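PDB 6QVF: prepilin-like protein from Thermus thermophilus, which is a type IV pilin associated with natural competence and probably takes part in DNA uptake as a component of a pilus-tip DNA receptor. Local coordinates for residues 32-37 against 54-59. Residues are numbered along the deposited sequence; the frame is centred on the assembly and turned at random.
Sequences SEIVPA and NWRSFY
Glu-33 and Ser-57 form an antiparallel hydrogen-bonded pair, Glu-33 N donating to Ser-57 O at 2.9 Å and Ser-57 N to Glu-33 O. Val-35 and Trp-55 repeat the exchange, with Trp-55 N to Val-35 O at 2.7 Å. Ser-32 with Phe-58 and Ile-34 with Arg-56 form the non-hydrogen-bonded pairs. The polar side-chain bond lies beyond the strand end, where the Tyr-59 hydroxyl donates to Glu-33 OE1 (2.8 Å), the carboxylate oxygen lying at the ring edge and in its plane. Glu-33 reaches it with an extended chain, CG anti to the backbone N (chi1 167°). A phenylalanine in place of Tyr-59 would probably cost Glu-33 OE1 this hydroxyl donor and leave the carboxylate freer to turn. With strand 44-45, the two strands form a three-stranded antiparallel sheet in which 55-58 is central, following the long N-terminal helix characteristic of type IV pilins and separate from the four-stranded sheet of residues 92-139. On the face carrying Ser-32, Ile-34 and Arg-56, a water joins Ser-32 OG to Arg-56 NE, accepting from NE at 3.0 Å in the guanidinium plane. Ile-34 CD1 lies 4.0 Å from that same NE, while its CG2 meets Asn-54 CB. On the other face Val-35 CG2 makes an apolar contact with Trp-55 CB (4.1 Å), and its CG1 is in van der Waals contact with Ser-57 CB. Past the strand end, Ala-37 CB lies 3.9 Å from Trp-55 CD1; Trp-55 NE1 is hydrogen-bonded to Pro-51 O.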
ATOM      1  N   SER B  32      15.932 -14.765  -5.368  1.00 17.53           N
ATOM      2  CA  SER B  32      16.067 -15.966  -6.179  1.00 18.29           C
ATOM      3  C   SER B  32      17.364 -16.653  -5.778  1.00 19.83           C
ATOM      4  O   SER B  32      18.266 -16.006  -5.183  1.00 22.03           O
ATOM      5  CB  SER B  32      16.018 -15.680  -7.633  1.00 21.08           C
ATOM      6  OG  SER B  32      17.114 -14.916  -8.082  1.00 24.29           O
ATOM      7  N   GLU B  33      17.455 -17.946  -6.126  1.00 20.97           N
ATOM      8  CA  GLU B  33      18.624 -18.773  -5.829  1.00 22.37           C
ATOM      9  C   GLU B  33      18.797 -19.779  -6.960  1.00 22.28           C
ATOM     10  O   GLU B  33      17.807 -20.206  -7.600  1.00 22.42           O
ATOM     11  CB  GLU B  33      18.342 -19.393  -4.459  1.00 31.44           C
ATOM     12  CG  GLU B  33      19.192 -20.526  -3.986  1.00 37.93           C
ATOM     13  CD  GLU B  33      18.685 -21.104  -2.679  1.00 44.28           C
ATOM     14  OE1 GLU B  33      18.004 -20.378  -1.916  1.00 36.43           O
ATOM     15  OE2 GLU B  33      18.969 -22.286  -2.417  1.00 48.19           O
ATOM     16  N   ILE B  34      20.042 -20.162  -7.208  1.00 23.53           N
ATOM     17  CA  ILE B  34      20.343 -21.184  -8.181  1.00 23.25           C
ATOM     18  C   ILE B  34      20.292 -22.545  -7.482  1.00 25.07           C
ATOM     19  O   ILE B  34      20.866 -22.733  -6.403  1.00 26.63           O
ATOM     20  CB  ILE B  34      21.726 -20.931  -8.811  1.00 26.20           C
ATOM     21  CG1 ILE B  34      21.823 -19.558  -9.457  1.00 29.34           C
ATOM     22  CG2 ILE B  34      22.042 -22.026  -9.810  1.00 25.89           C
ATOM     23  CD1 ILE B  34      20.714 -19.249 -10.421  1.00 30.52           C
ATOM     24  N   VAL B  35      19.619 -23.503  -8.122  1.00 25.11           N
ATOM     25  CA  VAL B  35      19.445 -24.827  -7.566  1.00 25.52           C
ATOM     26  C   VAL B  35      19.688 -25.848  -8.674  1.00 23.88           C
ATOM     27  O   VAL B  35      19.538 -25.560  -9.857  1.00 23.18           O
ATOM     28  CB  VAL B  35      18.047 -25.012  -6.935  1.00 25.12           C
ATOM     29  CG1 VAL B  35      17.769 -23.971  -5.850  1.00 24.75           C
ATOM     30  CG2 VAL B  35      16.938 -25.002  -7.990  1.00 26.09           C
ATOM     31  N   PRO B  36      20.038 -27.090  -8.309  1.00 27.73           N
ATOM     32  CA  PRO B  36      20.240 -28.147  -9.300  1.00 28.90           C
ATOM     33  C   PRO B  36      18.905 -28.646  -9.857  1.00 29.30           C
ATOM     34  O   PRO B  36      17.838 -28.367  -9.274  1.00 27.43           O
ATOM     35  CB  PRO B  36      20.993 -29.238  -8.537  1.00 30.88           C
ATOM     36  CG  PRO B  36      20.737 -28.977  -7.092  1.00 32.33           C
ATOM     37  CD  PRO B  36      20.395 -27.502  -6.951  1.00 28.28           C
ATOM     38  N   ALA B  37      18.974 -29.368 -10.981  1.00 27.90           N
ATOM     39  CA  ALA B  37      17.787 -29.882 -11.691  1.00 28.53           C
ATOM     40  C   ALA B  37      16.956 -30.813 -10.806  1.00 28.99           C
ATOM     41  O   ALA B  37      15.762 -30.963 -11.064  1.00 34.07           O
ATOM     42  CB  ALA B  37      18.204 -30.588 -12.951  1.00 30.32           C
ATOM     43  N   ASN B  54      21.660 -26.366 -14.164  1.00 27.03           N
ATOM     44  CA  ASN B  54      21.074 -25.680 -12.993  1.00 26.02           C
ATOM     45  C   ASN B  54      19.829 -24.872 -13.376  1.00 24.38           C
ATOM     46  O   ASN B  54      19.584 -24.522 -14.535  1.00 23.39           O
ATOM     47  CB  ASN B  54      22.121 -24.832 -12.274  1.00 28.16           C
ATOM     48  CG  ASN B  54      23.162 -25.688 -11.583  1.00 31.78           C
ATOM     49  OD1 ASN B  54      22.833 -26.702 -10.958  1.00 32.85           O
ATOM     50  ND2 ASN B  54      24.415 -25.289 -11.675  1.00 37.59           N
ATOM     51  N   TRP B  55      19.045 -24.550 -12.340  1.00 23.43           N
ATOM     52  CA  TRP B  55      17.795 -23.859 -12.480  1.00 22.17           C
ATOM     53  C   TRP B  55      17.799 -22.658 -11.541  1.00 21.26           C
ATOM     54  O   TRP B  55      18.489 -22.635 -10.542  1.00 22.10           O
ATOM     55  CB  TRP B  55      16.622 -24.781 -12.094  1.00 23.88           C
ATOM     56  CG  TRP B  55      16.325 -25.876 -13.079  1.00 22.98           C
ATOM     57  CD1 TRP B  55      17.191 -26.821 -13.558  1.00 26.64           C
ATOM     58  CD2 TRP B  55      15.077 -26.088 -13.772  1.00 23.44           C
ATOM     59  NE1 TRP B  55      16.557 -27.607 -14.480  1.00 26.54           N
ATOM     60  CE2 TRP B  55      15.266 -27.188 -14.637  1.00 25.83           C
ATOM     61  CE3 TRP B  55      13.810 -25.490 -13.719  1.00 23.95           C
ATOM     62  CZ2 TRP B  55      14.249 -27.677 -15.452  1.00 27.59           C
ATOM     63  CZ3 TRP B  55      12.818 -25.956 -14.546  1.00 23.18           C
ATOM     64  CH2 TRP B  55      13.025 -27.057 -15.376  1.00 27.75           C
ATOM     65  N   ARG B  56      16.962 -21.682 -11.868  1.00 18.93           N
ATOM     66  CA  ARG B  56      16.659 -20.614 -10.915  1.00 18.32           C
ATOM     67  C   ARG B  56      15.370 -20.985 -10.157  1.00 19.08           C
ATOM     68  O   ARG B  56      14.449 -21.558 -10.739  1.00 19.35           O
ATOM     69  CB  ARG B  56      16.540 -19.294 -11.676  1.00 19.22           C
ATOM     70  CG  ARG B  56      16.385 -18.078 -10.764  1.00 21.47           C
ATOM     71  CD  ARG B  56      16.590 -16.813 -11.567  1.00 24.57           C
ATOM     72  NE  ARG B  56      18.013 -16.638 -11.873  1.00 29.23           N
ATOM     73  CZ  ARG B  56      18.589 -16.669 -13.068  1.00 33.57           C
ATOM     74  NH1 ARG B  56      17.946 -17.063 -14.157  1.00 37.14           N
ATOM     75  NH2 ARG B  56      19.855 -16.314 -13.152  1.00 38.62           N
ATOM     76  N   SER B  57      15.351 -20.634  -8.865  1.00 17.06           N
ATOM     77  CA  SER B  57      14.258 -20.811  -7.954  1.00 17.95           C
ATOM     78  C   SER B  57      13.880 -19.440  -7.417  1.00 16.64           C
ATOM     79  O   SER B  57      14.742 -18.704  -6.897  1.00 18.17           O
ATOM     80  CB  SER B  57      14.645 -21.735  -6.838  1.00 19.89           C
ATOM     81  OG  SER B  57      13.582 -21.955  -5.904  1.00 20.46           O
ATOM     82  N   PHE B  58      12.585 -19.111  -7.528  1.00 14.65           N
ATOM     83  CA  PHE B  58      12.093 -17.816  -7.046  1.00 16.06           C
ATOM     84  C   PHE B  58      11.311 -17.982  -5.742  1.00 16.50           C
ATOM     85  O   PHE B  58      10.325 -18.692  -5.705  1.00 16.00           O
ATOM     86  CB  PHE B  58      11.173 -17.162  -8.079  1.00 16.18           C
ATOM     87  CG  PHE B  58      11.830 -16.876  -9.399  1.00 15.81           C
ATOM     88  CD1 PHE B  58      12.648 -15.785  -9.535  1.00 17.39           C
ATOM     89  CD2 PHE B  58      11.669 -17.707 -10.497  1.00 16.85           C
ATOM     90  CE1 PHE B  58      13.258 -15.494 -10.735  1.00 20.94           C
ATOM     91  CE2 PHE B  58      12.306 -17.421 -11.696  1.00 20.65           C
ATOM     92  CZ  PHE B  58      13.103 -16.318 -11.803  1.00 19.61           C
ATOM     93  N   TYR B  59      11.753 -17.279  -4.709  1.00 15.11           N
ATOM     94  CA  TYR B  59      11.035 -17.294  -3.445  1.00 16.15           C
ATOM     95  C   TYR B  59       9.624 -16.710  -3.617  1.00 15.00           C
ATOM     96  O   TYR B  59       8.773 -16.940  -2.762  1.00 14.35           O
ATOM     97  CB  TYR B  59      11.814 -16.558  -2.356  1.00 16.87           C
ATOM     98  CG  TYR B  59      12.922 -17.365  -1.734  1.00 18.51           C
ATOM     99  CD1 TYR B  59      14.031 -17.738  -2.476  1.00 20.33           C
ATOM    100  CD2 TYR B  59      12.814 -17.865  -0.456  1.00 21.35           C
ATOM    101  CE1 TYR B  59      15.056 -18.492  -1.918  1.00 22.76           C
ATOM    102  CE2 TYR B  59      13.840 -18.596   0.129  1.00 25.74           C
ATOM    103  CZ  TYR B  59      14.950 -18.950  -0.620  1.00 24.97           C
ATOM    104  OH  TYR B  59      15.952 -19.715  -0.077  1.00 29.30           O
TER
HETATM  105  O   HOH W   1      19.252 -16.271  -9.139  1.00 34.59           O